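PDB 6UY4: dihydroorotate dehydrogenase from Schistosoma mansoni, which probably catalyses the FMN-dependent oxidation of (S)-dihydroorotate to orotate with a quinone as electron acceptor, a step of de novo pyrimidine synthesis. Local coordinates for residues Ile128-Glu133 against Phe357-Pro362; Leu41-Arg44 against Thr48-Asn51; Ala150-Leu155 against Gly191-Tyr196; Gly101-Gly106 against Gly164-Asn169. All coordinates share one frame; numbering follows the deposited sequence.

Contact 1: residues Ile128-Glu133 against Phe357-Pro362; sequences IFRWTE and FVYQGP. With QLA (2-[(4-fluorophenyl)amino]-3-hydroxynaphthalene-1,4-dione), chain B.
Tyr359 leans from the short helix 355-360 of the dihydroorotate dehydrogenase barrel onto the end of strand 128-131, and the two segments line one wall each of the inhibitor pocket. Their direct packing is modest. The methyl CG2 of Thr132 comes obliquely to the phenol, 3.7 Å from Tyr359 CE1, while Thr132 OG1 sits at the ring's edge, in its plane. Among polar groups, Tyr359 OH stops 3.3 Å from Trp131 N, and its hydrogen bond goes to Ala136 O in strand 136-139, the antiparallel neighbour of strand 128-131.

The naphthoquinone inhibitor QLA carries the rest. Arg130, extended from CG to NE, turns the edge of its guanidinium to one quinone oxygen: NE and NH1 both donate to QLA O3, at 3.2 and 3.0 Å, each bond bent (140° and 144° at the hydrogen). Apolar groups grip the ring system: Val358 CG1 lies over one face, 3.5 Å from QLA C11, and Ile128 CG2 approaches the benzo end, 3.4 Å from QLA C14. Past the last helical turn, where Gly361 takes positive phi, the fluorine is met by a proline, Pro362 CD lying 3.2 Å from QLA F1.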
loop_
_atom_site.group_PDB
_atom_site.type_symbol
_atom_site.label_atom_id
_atom_site.label_comp_id
_atom_site.label_asym_id
_atom_site.label_seq_id
_atom_site.Cartn_x
_atom_site.Cartn_y
_atom_site.Cartn_z
ATOM N N ILE A 128 4.670 5.430 -15.065
ATOM C CA ILE A 128 5.052 6.058 -13.805
ATOM C C ILE A 128 5.675 7.410 -14.117
ATOM O O ILE A 128 6.559 7.508 -14.975
ATOM C CB ILE A 128 6.036 5.185 -13.000
ATOM C CG1 ILE A 128 5.348 3.916 -12.495
ATOM C CG2 ILE A 128 6.612 5.969 -11.843
ATOM C CD1 ILE A 128 6.258 3.009 -11.697
ATOM N N PHE A 129 5.219 8.453 -13.424
ATOM C CA PHE A 129 5.679 9.811 -13.682
ATOM C C PHE A 129 5.909 10.531 -12.362
ATOM O O PHE A 129 5.070 10.463 -11.461
ATOM C CB PHE A 129 4.662 10.580 -14.534
ATOM C CG PHE A 129 4.231 9.846 -15.770
ATOM C CD1 PHE A 129 4.967 9.940 -16.939
ATOM C CD2 PHE A 129 3.093 9.056 -15.763
ATOM C CE1 PHE A 129 4.574 9.261 -18.077
ATOM C CE2 PHE A 129 2.696 8.375 -16.897
ATOM C CZ PHE A 129 3.437 8.479 -18.056
ATOM N N ARG A 130 7.043 11.218 -12.256
ATOM C CA ARG A 130 7.375 11.980 -11.060
ATOM C C ARG A 130 6.805 13.388 -11.151
ATOM O O ARG A 130 6.827 14.013 -12.214
ATOM C CB ARG A 130 8.890 12.063 -10.865
ATOM C CG ARG A 130 9.618 10.733 -10.805
ATOM C CD ARG A 130 11.059 10.952 -10.367
ATOM N NE ARG A 130 11.868 9.738 -10.439
ATOM C CZ ARG A 130 12.731 9.473 -11.414
ATOM N NH1 ARG A 130 13.426 8.344 -11.398
ATOM N NH2 ARG A 130 12.902 10.339 -12.404
ATOM N N TRP A 131 6.302 13.886 -10.023
ATOM C CA TRP A 131 5.888 15.281 -9.873
ATOM C C TRP A 131 6.705 15.852 -8.719
ATOM O O TRP A 131 6.201 16.035 -7.609
ATOM C CB TRP A 131 4.378 15.404 -9.629
ATOM C CG TRP A 131 3.854 16.803 -9.784
ATOM C CD1 TRP A 131 4.572 17.917 -10.111
ATOM C CD2 TRP A 131 2.497 17.235 -9.624
ATOM N NE1 TRP A 131 3.747 19.015 -10.162
ATOM C CE2 TRP A 131 2.468 18.623 -9.866
ATOM C CE3 TRP A 131 1.303 16.583 -9.298
ATOM C CZ2 TRP A 131 1.294 19.370 -9.793
ATOM C CZ3 TRP A 131 0.139 17.328 -9.226
ATOM C CH2 TRP A 131 0.143 18.706 -9.473
ATOM N N THR A 132 7.982 16.133 -8.996
ATOM C CA THR A 132 8.914 16.521 -7.942
ATOM C C THR A 132 8.557 17.871 -7.328
ATOM O O THR A 132 8.879 18.120 -6.160
ATOM C CB THR A 132 10.340 16.551 -8.497
ATOM O OG1 THR A 132 10.565 15.383 -9.296
ATOM C CG2 THR A 132 11.359 16.582 -7.367
ATOM N N GLU A 133 7.890 18.744 -8.088
ATOM C CA GLU A 133 7.529 20.058 -7.562
ATOM C C GLU A 133 6.607 19.951 -6.355
ATOM O O GLU A 133 6.582 20.856 -5.513
ATOM C CB GLU A 133 6.873 20.898 -8.659
ATOM N N PHE A 357 9.188 7.633 0.408
ATOM C CA PHE A 357 10.375 6.793 0.302
ATOM C C PHE A 357 11.127 7.059 -0.996
ATOM O O PHE A 357 12.350 6.891 -1.050
ATOM C CB PHE A 357 9.986 5.318 0.406
ATOM C CG PHE A 357 11.152 4.374 0.324
ATOM C CD1 PHE A 357 11.476 3.755 -0.872
ATOM C CD2 PHE A 357 11.922 4.103 1.443
ATOM C CE1 PHE A 357 12.547 2.885 -0.951
ATOM C CE2 PHE A 357 12.994 3.233 1.369
ATOM C CZ PHE A 357 13.306 2.624 0.170
ATOM N N VAL A 358 10.417 7.478 -2.046
ATOM C CA VAL A 358 11.076 7.811 -3.305
ATOM C C VAL A 358 11.862 9.110 -3.170
ATOM O O VAL A 358 12.991 9.224 -3.662
ATOM C CB VAL A 358 10.041 7.891 -4.443
ATOM C CG1 VAL A 358 10.673 8.454 -5.706
ATOM C CG2 VAL A 358 9.435 6.522 -4.708
ATOM N N TYR A 359 11.289 10.101 -2.489
ATOM C CA TYR A 359 11.888 11.426 -2.393
ATOM C C TYR A 359 12.781 11.608 -1.172
ATOM O O TYR A 359 13.499 12.611 -1.099
ATOM C CB TYR A 359 10.793 12.499 -2.382
ATOM C CG TYR A 359 10.061 12.638 -3.699
ATOM C CD1 TYR A 359 10.629 13.331 -4.759
ATOM C CD2 TYR A 359 8.802 12.080 -3.881
ATOM C CE1 TYR A 359 9.967 13.464 -5.965
ATOM C CE2 TYR A 359 8.132 12.208 -5.084
ATOM C CZ TYR A 359 8.718 12.900 -6.122
ATOM O OH TYR A 359 8.055 13.029 -7.320
ATOM N N GLN A 360 12.763 10.679 -0.214
ATOM C CA GLN A 360 13.599 10.799 0.971
ATOM C C GLN A 360 14.523 9.610 1.206
ATOM O O GLN A 360 15.430 9.716 2.040
ATOM C CB GLN A 360 12.733 11.014 2.223
ATOM C CG GLN A 360 11.821 12.229 2.136
ATOM C CD GLN A 360 11.120 12.528 3.445
ATOM O OE1 GLN A 360 11.512 12.031 4.500
ATOM N NE2 GLN A 360 10.074 13.345 3.383
ATOM N N GLY A 361 14.327 8.495 0.509
ATOM C CA GLY A 361 15.237 7.378 0.596
ATOM C C GLY A 361 15.006 6.495 1.807
ATOM O O GLY A 361 13.987 6.595 2.497
ATOM N N PRO A 362 15.961 5.605 2.078
ATOM C CA PRO A 362 15.824 4.663 3.202
ATOM C C PRO A 362 15.609 5.340 4.541
ATOM O O PRO A 362 14.780 4.860 5.332
ATOM C CB PRO A 362 17.151 3.887 3.170
ATOM C CG PRO A 362 17.563 3.934 1.749
ATOM C CD PRO A 362 17.116 5.275 1.223
HETATM C C1 QLA B . 11.071 4.074 -7.130
HETATM O O1 QLA B . 10.544 3.053 -6.724
HETATM C C2 QLA B . 12.524 4.291 -6.853
HETATM O O2 QLA B . 13.159 3.297 -6.249
HETATM C C3 QLA B . 13.142 5.510 -7.219
HETATM O O3 QLA B . 13.002 7.498 -8.532
HETATM C C4 QLA B . 14.940 5.480 -5.503
HETATM C C5 QLA B . 14.135 5.455 -4.373
HETATM C C6 QLA B . 14.664 5.139 -3.134
HETATM C C7 QLA B . 15.995 4.838 -3.053
HETATM C C8 QLA B . 16.820 4.839 -4.142
HETATM C C9 QLA B . 16.285 5.159 -5.379
HETATM C C10 QLA B . 12.396 6.488 -8.088
HETATM C C11 QLA B . 10.965 6.250 -8.354
HETATM C C12 QLA B . 10.243 7.196 -9.069
HETATM C C13 QLA B . 8.901 6.997 -9.322
HETATM C C14 QLA B . 8.266 5.848 -8.865
HETATM C C15 QLA B . 8.974 4.901 -8.155
HETATM C C16 QLA B . 10.326 5.096 -7.892
HETATM F F1 QLA B . 16.518 4.525 -1.836
HETATM N N1 QLA B . 14.384 5.793 -6.776
#

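Contact 2: residues Leu41-Arg44 against Thr48-Asn51; sequences LLVR and TAHN. With QLA (2-[(4-fluorophenyl)amino]-3-hydroxynaphthalene-1,4-dione), chain B.
Ala49 turns its one methyl both to Val43 and to the flat naphthoquinone of QLA, where it lies above the plane at the rim beside the carbonyl, CB 3.6 Å from QLA O3; Val358 of contact 1 is on the other side of that plane. At the quinone's edge stands His50, itself edge-on: ND1 donates to QLA O1 at 2.6 Å, with O1 near the imidazole plane and a bent angle of 137°. The histidine reaches that oxygen because its CG lies anti to the backbone N (chi1 177°), and Phe92 packs against the imidazole edge-to-face. The hydroxyl QLA O2 gives a weak bond to Ala49 O.

Between the segments themselves the touch is packing: Val43 CG1 comes to 3.5 Å from Ala49 N and 3.8 Å from Ala49 CB, and slants past Thr48. Thr48 OG1 turns to Asp45, and Val43 O receives Arg130 NH1. This is a tight corner between two successive helices, 29-42 and 46-58, the N-terminal pair that in class 2 dihydroorotate dehydrogenases forms the quinone tunnel, occupied here by the inhibitor.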
loop_
_atom_site.group_PDB
_atom_site.type_symbol
_atom_site.label_atom_id
_atom_site.label_comp_id
_atom_site.label_asym_id
_atom_site.label_seq_id
_atom_site.Cartn_x
_atom_site.Cartn_y
_atom_site.Cartn_z
ATOM N N LEU A 41 18.337 12.724 -12.074
ATOM C CA LEU A 41 18.939 13.303 -13.270
ATOM C C LEU A 41 19.513 12.218 -14.172
ATOM O O LEU A 41 19.418 12.311 -15.402
ATOM C CB LEU A 41 20.023 14.307 -12.881
ATOM N N LEU A 42 20.104 11.180 -13.578
ATOM C CA LEU A 42 20.653 10.079 -14.362
ATOM C C LEU A 42 19.541 9.205 -14.930
ATOM O O LEU A 42 19.399 9.071 -16.151
ATOM C CB LEU A 42 21.607 9.250 -13.500
ATOM C CG LEU A 42 22.834 9.976 -12.947
ATOM C CD1 LEU A 42 23.656 9.044 -12.069
ATOM C CD2 LEU A 42 23.678 10.535 -14.079
ATOM N N VAL A 43 18.743 8.597 -14.054
ATOM C CA VAL A 43 17.638 7.736 -14.466
ATOM C C VAL A 43 16.397 8.617 -14.574
ATOM O O VAL A 43 15.733 8.903 -13.576
ATOM C CB VAL A 43 17.429 6.576 -13.493
ATOM C CG1 VAL A 43 16.373 5.623 -14.029
ATOM C CG2 VAL A 43 18.741 5.848 -13.245
ATOM N N ARG A 44 16.080 9.047 -15.797
ATOM C CA ARG A 44 14.942 9.939 -15.996
ATOM C C ARG A 44 13.613 9.204 -15.871
ATOM O O ARG A 44 12.629 9.791 -15.407
ATOM C CB ARG A 44 15.044 10.623 -17.360
ATOM C CG ARG A 44 16.250 11.537 -17.510
ATOM N N THR A 48 12.193 2.640 -14.263
ATOM C CA THR A 48 13.553 2.117 -14.355
ATOM C C THR A 48 14.286 2.277 -13.030
ATOM O O THR A 48 14.955 1.350 -12.559
ATOM C CB THR A 48 14.312 2.821 -15.479
ATOM O OG1 THR A 48 13.603 2.652 -16.713
ATOM C CG2 THR A 48 15.711 2.242 -15.618
ATOM N N ALA A 49 14.169 3.456 -12.412
ATOM C CA ALA A 49 14.761 3.658 -11.095
ATOM C C ALA A 49 14.104 2.764 -10.051
ATOM O O ALA A 49 14.762 2.337 -9.096
ATOM C CB ALA A 49 14.650 5.127 -10.687
ATOM N N HIS A 50 12.812 2.473 -10.217
ATOM C CA HIS A 50 12.132 1.562 -9.304
ATOM C C HIS A 50 12.718 0.160 -9.397
ATOM O O HIS A 50 13.026 -0.467 -8.377
ATOM C CB HIS A 50 10.632 1.546 -9.604
ATOM C CG HIS A 50 9.855 0.590 -8.754
ATOM N ND1 HIS A 50 9.864 0.639 -7.376
ATOM C CD2 HIS A 50 9.041 -0.440 -9.087
ATOM C CE1 HIS A 50 9.092 -0.320 -6.898
ATOM N NE2 HIS A 50 8.580 -0.989 -7.914
ATOM N N ASN A 51 12.886 -0.348 -10.623
ATOM C CA ASN A 51 13.482 -1.669 -10.802
ATOM C C ASN A 51 14.903 -1.713 -10.255
ATOM O O ASN A 51 15.337 -2.737 -9.715
ATOM C CB ASN A 51 13.471 -2.054 -12.280
ATOM C CG ASN A 51 12.073 -2.154 -12.848
ATOM O OD1 ASN A 51 11.139 -2.563 -12.160
ATOM N ND2 ASN A 51 11.920 -1.778 -14.112
HETATM C C1 QLA B . 11.071 4.074 -7.130
HETATM O O1 QLA B . 10.544 3.053 -6.724
HETATM C C2 QLA B . 12.524 4.291 -6.853
HETATM O O2 QLA B . 13.159 3.297 -6.249
HETATM C C3 QLA B . 13.142 5.510 -7.219
HETATM O O3 QLA B . 13.002 7.498 -8.532
HETATM C C4 QLA B . 14.940 5.480 -5.503
HETATM C C5 QLA B . 14.135 5.455 -4.373
HETATM C C6 QLA B . 14.664 5.139 -3.134
HETATM C C7 QLA B . 15.995 4.838 -3.053
HETATM C C8 QLA B . 16.820 4.839 -4.142
HETATM C C9 QLA B . 16.285 5.159 -5.379
HETATM C C10 QLA B . 12.396 6.488 -8.088
HETATM C C11 QLA B . 10.965 6.250 -8.354
HETATM C C12 QLA B . 10.243 7.196 -9.069
HETATM C C13 QLA B . 8.901 6.997 -9.322
HETATM C C14 QLA B . 8.266 5.848 -8.865
HETATM C C15 QLA B . 8.974 4.901 -8.155
HETATM C C16 QLA B . 10.326 5.096 -7.892
HETATM F F1 QLA B . 16.518 4.525 -1.836
HETATM N N1 QLA B . 14.384 5.793 -6.776
#

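Contact 3: residues Ala150-Leu155 against Gly191-Tyr196; sequences AVYERL and GEVADY
Tyr152 and Val193 meet with their side chains crossed at about a right angle, the isopropyl group of the valine brought up obliquely to one corner of the phenol. Both valine methyls come to that corner from the same side of the ring plane: CG1 is 3.9 Å and CG2 4.1 Å from Tyr152 CE1. Although the tyrosine leaves its helix pointing neither at nor away from the loop, placing CG anti to the backbone N (chi1 173°) brings one side of the ring round to it. Lys189 and Phe190, at the end of helix 179-190, also touch the ring.

Next to the phenol, Leu155, in the chain just past helix 147-153, meets the same valine through its carbonyl. Leu155 O faces the branch point, 3.6 Å from Val193 CB, with the two methyls spread around it. The Leu155 side chain points to the loop as well and packs on Val168 of strand 165-170 and on Trp160.

The contact thus joins successive connections of the barrel, the helix preceding strand 165-170 and the loop that follows helix 179-190. No hydrogen bond or charge pair crosses between the two segments, which meet by van der Waals packing alone; the polar bonds lie around it, Val193 O taking one from Arg158 and Asp195 holding Arg158 in a salt bridge while accepting from Ile166 N and Trp160 NE1.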
loop_
_atom_site.group_PDB
_atom_site.type_symbol
_atom_site.label_atom_id
_atom_site.label_comp_id
_atom_site.label_asym_id
_atom_site.label_seq_id
_atom_site.Cartn_x
_atom_site.Cartn_y
_atom_site.Cartn_z
ATOM N N ALA A 150 5.153 -17.645 -8.357
ATOM C CA ALA A 150 6.480 -17.038 -8.297
ATOM C C ALA A 150 6.675 -16.256 -7.003
ATOM O O ALA A 150 7.743 -16.320 -6.385
ATOM C CB ALA A 150 6.702 -16.135 -9.510
ATOM N N VAL A 151 5.649 -15.518 -6.572
ATOM C CA VAL A 151 5.765 -14.744 -5.341
ATOM C C VAL A 151 5.689 -15.652 -4.120
ATOM O O VAL A 151 6.349 -15.395 -3.105
ATOM C CB VAL A 151 4.687 -13.644 -5.302
ATOM C CG1 VAL A 151 4.828 -12.797 -4.045
ATOM C CG2 VAL A 151 4.777 -12.772 -6.544
ATOM N N TYR A 152 4.898 -16.726 -4.192
ATOM C CA TYR A 152 4.791 -17.643 -3.062
ATOM C C TYR A 152 6.100 -18.379 -2.805
ATOM O O TYR A 152 6.418 -18.687 -1.651
ATOM C CB TYR A 152 3.657 -18.642 -3.299
ATOM C CG TYR A 152 3.568 -19.734 -2.258
ATOM C CD1 TYR A 152 2.976 -19.497 -1.025
ATOM C CD2 TYR A 152 4.071 -21.003 -2.511
ATOM C CE1 TYR A 152 2.893 -20.494 -0.070
ATOM C CE2 TYR A 152 3.992 -22.005 -1.564
ATOM C CZ TYR A 152 3.401 -21.745 -0.346
ATOM O OH TYR A 152 3.320 -22.740 0.601
ATOM N N GLU A 153 6.868 -18.670 -3.858
ATOM C CA GLU A 153 8.160 -19.320 -3.674
ATOM C C GLU A 153 9.144 -18.436 -2.922
ATOM O O GLU A 153 10.095 -18.953 -2.325
ATOM C CB GLU A 153 8.748 -19.722 -5.029
ATOM C CG GLU A 153 8.082 -20.935 -5.656
ATOM C CD GLU A 153 8.284 -22.195 -4.835
ATOM O OE1 GLU A 153 9.380 -22.359 -4.256
ATOM O OE2 GLU A 153 7.347 -23.016 -4.763
ATOM N N ARG A 154 8.935 -17.121 -2.932
ATOM C CA ARG A 154 9.801 -16.194 -2.218
ATOM C C ARG A 154 9.333 -15.910 -0.796
ATOM O O ARG A 154 10.048 -15.231 -0.051
ATOM C CB ARG A 154 9.909 -14.875 -2.992
ATOM C CG ARG A 154 10.283 -15.042 -4.456
ATOM C CD ARG A 154 10.582 -13.699 -5.103
ATOM N NE ARG A 154 10.907 -13.826 -6.521
ATOM C CZ ARG A 154 10.064 -13.547 -7.510
ATOM N NH1 ARG A 154 8.840 -13.118 -7.240
ATOM N NH2 ARG A 154 10.448 -13.690 -8.771
ATOM N N LEU A 155 8.161 -16.413 -0.399
ATOM C CA LEU A 155 7.616 -16.152 0.926
ATOM C C LEU A 155 7.286 -17.410 1.717
ATOM O O LEU A 155 6.757 -17.297 2.829
ATOM C CB LEU A 155 6.345 -15.291 0.822
ATOM C CG LEU A 155 6.458 -13.880 0.244
ATOM C CD1 LEU A 155 5.075 -13.284 0.041
ATOM C CD2 LEU A 155 7.289 -12.997 1.156
ATOM N N GLY A 191 -2.528 -17.556 2.632
ATOM C CA GLY A 191 -3.094 -17.482 3.968
ATOM C C GLY A 191 -2.285 -18.193 5.033
ATOM O O GLY A 191 -2.427 -17.876 6.218
ATOM N N GLU A 192 -1.438 -19.143 4.640
ATOM C CA GLU A 192 -0.654 -19.902 5.607
ATOM C C GLU A 192 0.695 -19.268 5.915
ATOM O O GLU A 192 1.232 -19.479 7.008
ATOM C CB GLU A 192 -0.440 -21.333 5.103
ATOM C CG GLU A 192 -1.719 -22.135 4.927
ATOM C CD GLU A 192 -2.337 -22.554 6.246
ATOM O OE1 GLU A 192 -1.646 -22.470 7.284
ATOM O OE2 GLU A 192 -3.515 -22.968 6.245
ATOM N N VAL A 193 1.254 -18.496 4.985
ATOM C CA VAL A 193 2.583 -17.926 5.159
ATOM C C VAL A 193 2.559 -16.436 5.483
ATOM O O VAL A 193 3.522 -15.938 6.085
ATOM C CB VAL A 193 3.469 -18.184 3.922
ATOM C CG1 VAL A 193 3.615 -19.678 3.676
ATOM C CG2 VAL A 193 2.892 -17.487 2.696
ATOM N N ALA A 194 1.507 -15.713 5.112
ATOM C CA ALA A 194 1.447 -14.277 5.338
ATOM C C ALA A 194 0.922 -13.965 6.733
ATOM O O ALA A 194 0.098 -14.694 7.288
ATOM C CB ALA A 194 0.556 -13.603 4.294
ATOM N N ASP A 195 1.413 -12.858 7.297
ATOM C CA ASP A 195 0.904 -12.408 8.588
ATOM C C ASP A 195 -0.482 -11.790 8.456
ATOM O O ASP A 195 -1.306 -11.919 9.368
ATOM C CB ASP A 195 1.873 -11.410 9.222
ATOM C CG ASP A 195 3.201 -12.041 9.590
ATOM O OD1 ASP A 195 3.216 -13.244 9.928
ATOM O OD2 ASP A 195 4.230 -11.335 9.540
ATOM N N TYR A 196 -0.754 -11.114 7.341
ATOM C CA TYR A 196 -2.085 -10.598 7.065
ATOM C C TYR A 196 -2.275 -10.512 5.559
ATOM O O TYR A 196 -1.312 -10.467 4.791
ATOM C CB TYR A 196 -2.319 -9.230 7.725
ATOM C CG TYR A 196 -1.464 -8.102 7.186
ATOM C CD1 TYR A 196 -1.911 -7.300 6.142
ATOM C CD2 TYR A 196 -0.219 -7.823 7.734
ATOM C CE1 TYR A 196 -1.138 -6.265 5.652
ATOM C CE2 TYR A 196 0.561 -6.787 7.250
ATOM C CZ TYR A 196 0.095 -6.012 6.209
ATOM O OH TYR A 196 0.863 -4.981 5.721
#

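Contact 4: residues Gly101-Gly106 against Gly164-Asn169; sequences GLLNAG and GVIGVN. With FMN (flavin mononucleotide), chain G.
Leu103, on the last turn of helix 99-105, comes closest to Gly164 at the mouth of strand 165-170, CA to CA 6.4 Å, just before the helix closes in a Schellman motif at Gly106 with strongly positive phi. The leucine side chain does the packing with both branches. CD1 lies against Gly164, 4.1 Å from its CA, and slants past the end of an isoleucine, 3.9 Å from Ile166 CD1; CD2 lies 4.1 Å from Val165 O. The first bond of the Ile166 side chain does not aim at the helix, and it is the folded end of the chain (chi2 -62°) that brings CD1 there. Ile110 of the neighbouring strand 109-115 touches both side chains.

At the far end of the same strand Asn169 enters the FMN pocket, ND2 lying 3.4 Å from FMN O2, while its amide bonds to Thr114, Asn200 and Glu111. One barrel strand therefore changes chemistry along its length: its start packs on the outer helix through van der Waals contact, with no hydrogen bond crossing, and its end is gripped through polar groups beside the flavin.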
loop_
_atom_site.group_PDB
_atom_site.type_symbol
_atom_site.label_atom_id
_atom_site.label_comp_id
_atom_site.label_asym_id
_atom_site.label_seq_id
_atom_site.Cartn_x
_atom_site.Cartn_y
_atom_site.Cartn_z
ATOM N N GLY A 101 15.552 -6.862 2.865
ATOM C CA GLY A 101 16.354 -5.655 2.953
ATOM C C GLY A 101 15.554 -4.439 3.371
ATOM O O GLY A 101 16.077 -3.547 4.045
ATOM N N LEU A 102 14.277 -4.384 2.985
ATOM C CA LEU A 102 13.429 -3.266 3.381
ATOM C C LEU A 102 13.047 -3.343 4.853
ATOM O O LEU A 102 12.910 -2.305 5.509
ATOM C CB LEU A 102 12.184 -3.223 2.499
ATOM C CG LEU A 102 12.446 -2.878 1.031
ATOM C CD1 LEU A 102 11.255 -3.246 0.165
ATOM C CD2 LEU A 102 12.780 -1.401 0.884
ATOM N N LEU A 103 12.870 -4.553 5.389
ATOM C CA LEU A 103 12.655 -4.690 6.826
ATOM C C LEU A 103 13.895 -4.276 7.605
ATOM O O LEU A 103 13.792 -3.603 8.637
ATOM C CB LEU A 103 12.263 -6.126 7.171
ATOM C CG LEU A 103 10.810 -6.528 6.928
ATOM C CD1 LEU A 103 10.589 -7.979 7.321
ATOM C CD2 LEU A 103 9.871 -5.613 7.697
ATOM N N ASN A 104 15.076 -4.670 7.123
ATOM C CA ASN A 104 16.321 -4.226 7.738
ATOM C C ASN A 104 16.557 -2.735 7.541
ATOM O O ASN A 104 17.319 -2.136 8.306
ATOM C CB ASN A 104 17.502 -5.018 7.173
ATOM C CG ASN A 104 17.406 -6.504 7.467
ATOM O OD1 ASN A 104 16.939 -6.910 8.532
ATOM N ND2 ASN A 104 17.853 -7.324 6.523
ATOM N N ALA A 105 15.917 -2.126 6.540
ATOM C CA ALA A 105 16.135 -0.709 6.270
ATOM C C ALA A 105 15.498 0.179 7.330
ATOM O O ALA A 105 15.957 1.306 7.546
ATOM C CB ALA A 105 15.591 -0.346 4.889
ATOM N N GLY A 106 14.444 -0.295 7.989
ATOM C CA GLY A 106 13.807 0.494 9.024
ATOM C C GLY A 106 12.309 0.298 9.132
ATOM O O GLY A 106 11.723 0.558 10.187
ATOM N N GLY A 164 10.179 -8.829 11.661
ATOM C CA GLY A 164 9.177 -7.904 11.175
ATOM C C GLY A 164 7.920 -8.644 10.766
ATOM O O GLY A 164 7.768 -9.837 11.013
ATOM N N VAL A 165 7.020 -7.902 10.126
ATOM C CA VAL A 165 5.727 -8.409 9.685
ATOM C C VAL A 165 5.650 -8.281 8.170
ATOM O O VAL A 165 6.139 -7.303 7.597
ATOM C CB VAL A 165 4.569 -7.648 10.366
ATOM C CG1 VAL A 165 3.221 -8.129 9.854
ATOM C CG2 VAL A 165 4.653 -7.803 11.877
ATOM N N ILE A 166 5.052 -9.276 7.519
ATOM C CA ILE A 166 4.884 -9.271 6.071
ATOM C C ILE A 166 3.421 -9.536 5.754
ATOM O O ILE A 166 2.859 -10.546 6.196
ATOM C CB ILE A 166 5.783 -10.307 5.375
ATOM C CG1 ILE A 166 7.258 -9.934 5.543
ATOM C CG2 ILE A 166 5.418 -10.424 3.901
ATOM C CD1 ILE A 166 7.632 -8.611 4.928
ATOM N N GLY A 167 2.806 -8.633 4.996
ATOM C CA GLY A 167 1.460 -8.840 4.504
ATOM C C GLY A 167 1.450 -9.031 3.004
ATOM O O GLY A 167 2.405 -8.648 2.323
ATOM N N VAL A 168 0.386 -9.625 2.471
ATOM C CA VAL A 168 0.255 -9.868 1.040
ATOM C C VAL A 168 -1.021 -9.201 0.551
ATOM O O VAL A 168 -2.099 -9.419 1.116
ATOM C CB VAL A 168 0.246 -11.373 0.713
ATOM C CG1 VAL A 168 0.069 -11.585 -0.781
ATOM C CG2 VAL A 168 1.532 -12.023 1.193
ATOM N N ASN A 169 -0.895 -8.389 -0.496
ATOM C CA ASN A 169 -2.023 -7.699 -1.106
ATOM C C ASN A 169 -2.467 -8.484 -2.334
ATOM O O ASN A 169 -1.713 -8.603 -3.305
ATOM C CB ASN A 169 -1.646 -6.268 -1.484
ATOM C CG ASN A 169 -2.832 -5.460 -1.962
ATOM O OD1 ASN A 169 -3.308 -5.637 -3.083
ATOM N ND2 ASN A 169 -3.314 -4.559 -1.115
HETATM N N1 FMN G . -1.468 -0.069 -3.799
HETATM C C2 FMN G . -1.928 -1.371 -3.804
HETATM O O2 FMN G . -2.792 -1.721 -3.002
HETATM N N3 FMN G . -1.421 -2.283 -4.706
HETATM C C4 FMN G . -0.451 -1.898 -5.610
HETATM O O4 FMN G . 0.000 -2.711 -6.415
HETATM C C4A FMN G . 0.015 -0.588 -5.609
HETATM N N5 FMN G . 0.983 -0.198 -6.510
HETATM C C5A FMN G . 1.447 1.101 -6.505
HETATM C C6 FMN G . 2.425 1.487 -7.416
HETATM C C7 FMN G . 2.896 2.794 -7.420
HETATM C C7M FMN G . 3.950 3.205 -8.406
HETATM C C8 FMN G . 2.389 3.717 -6.511
HETATM C C8M FMN G . 2.896 5.130 -6.513
HETATM C C9 FMN G . 1.409 3.330 -5.602
HETATM C C9A FMN G . 0.936 2.021 -5.594
HETATM N N10 FMN G . -0.035 1.627 -4.690
HETATM C C10 FMN G . -0.498 0.326 -4.699
HETATM C "C1'" FMN G . -0.607 2.598 -3.701
HETATM C "C2'" FMN G . 0.236 2.629 -2.432
HETATM O "O2'" FMN G . 0.366 1.325 -1.911
HETATM C "C3'" FMN G . -0.405 3.517 -1.375
HETATM O "O3'" FMN G . -1.749 3.132 -1.188
HETATM C "C4'" FMN G . -0.352 4.995 -1.750
HETATM O "O4'" FMN G . 0.701 5.246 -2.654
HETATM C "C5'" FMN G . -0.133 5.807 -0.485
HETATM O "O5'" FMN G . 0.183 7.141 -0.795
HETATM P P FMN G . 1.640 7.697 -0.408
HETATM O O1P FMN G . 1.698 9.159 -0.776
HETATM O O2P FMN G . 1.902 7.505 1.068
HETATM O O3P FMN G . 2.669 6.945 -1.212
#

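Contacts 1 and 2 share the inhibitor and meet through Arg130 NH1 and Val43 O, yet contact 2 is a surface corner of the N-terminal helices while contact 1, partly buried, belongs to the barrel side of the pocket. In both, the clear polar bonds go to the inhibitor, while the segments themselves meet by packing. Contacts 3 and 4 are buried, with apolar side chains meeting across each. They join at the barrel sheet, where Asp195 N and Tyr196 O bond to Ile166 O and Val168 N of strand 165-170. Phe357 CZ lies 4.1 Å from Leu102 CD2, bringing contact 4 against contact 1, whereas contact 3 stays about 12 Å or more, nearest atoms, from the two inhibitor contacts.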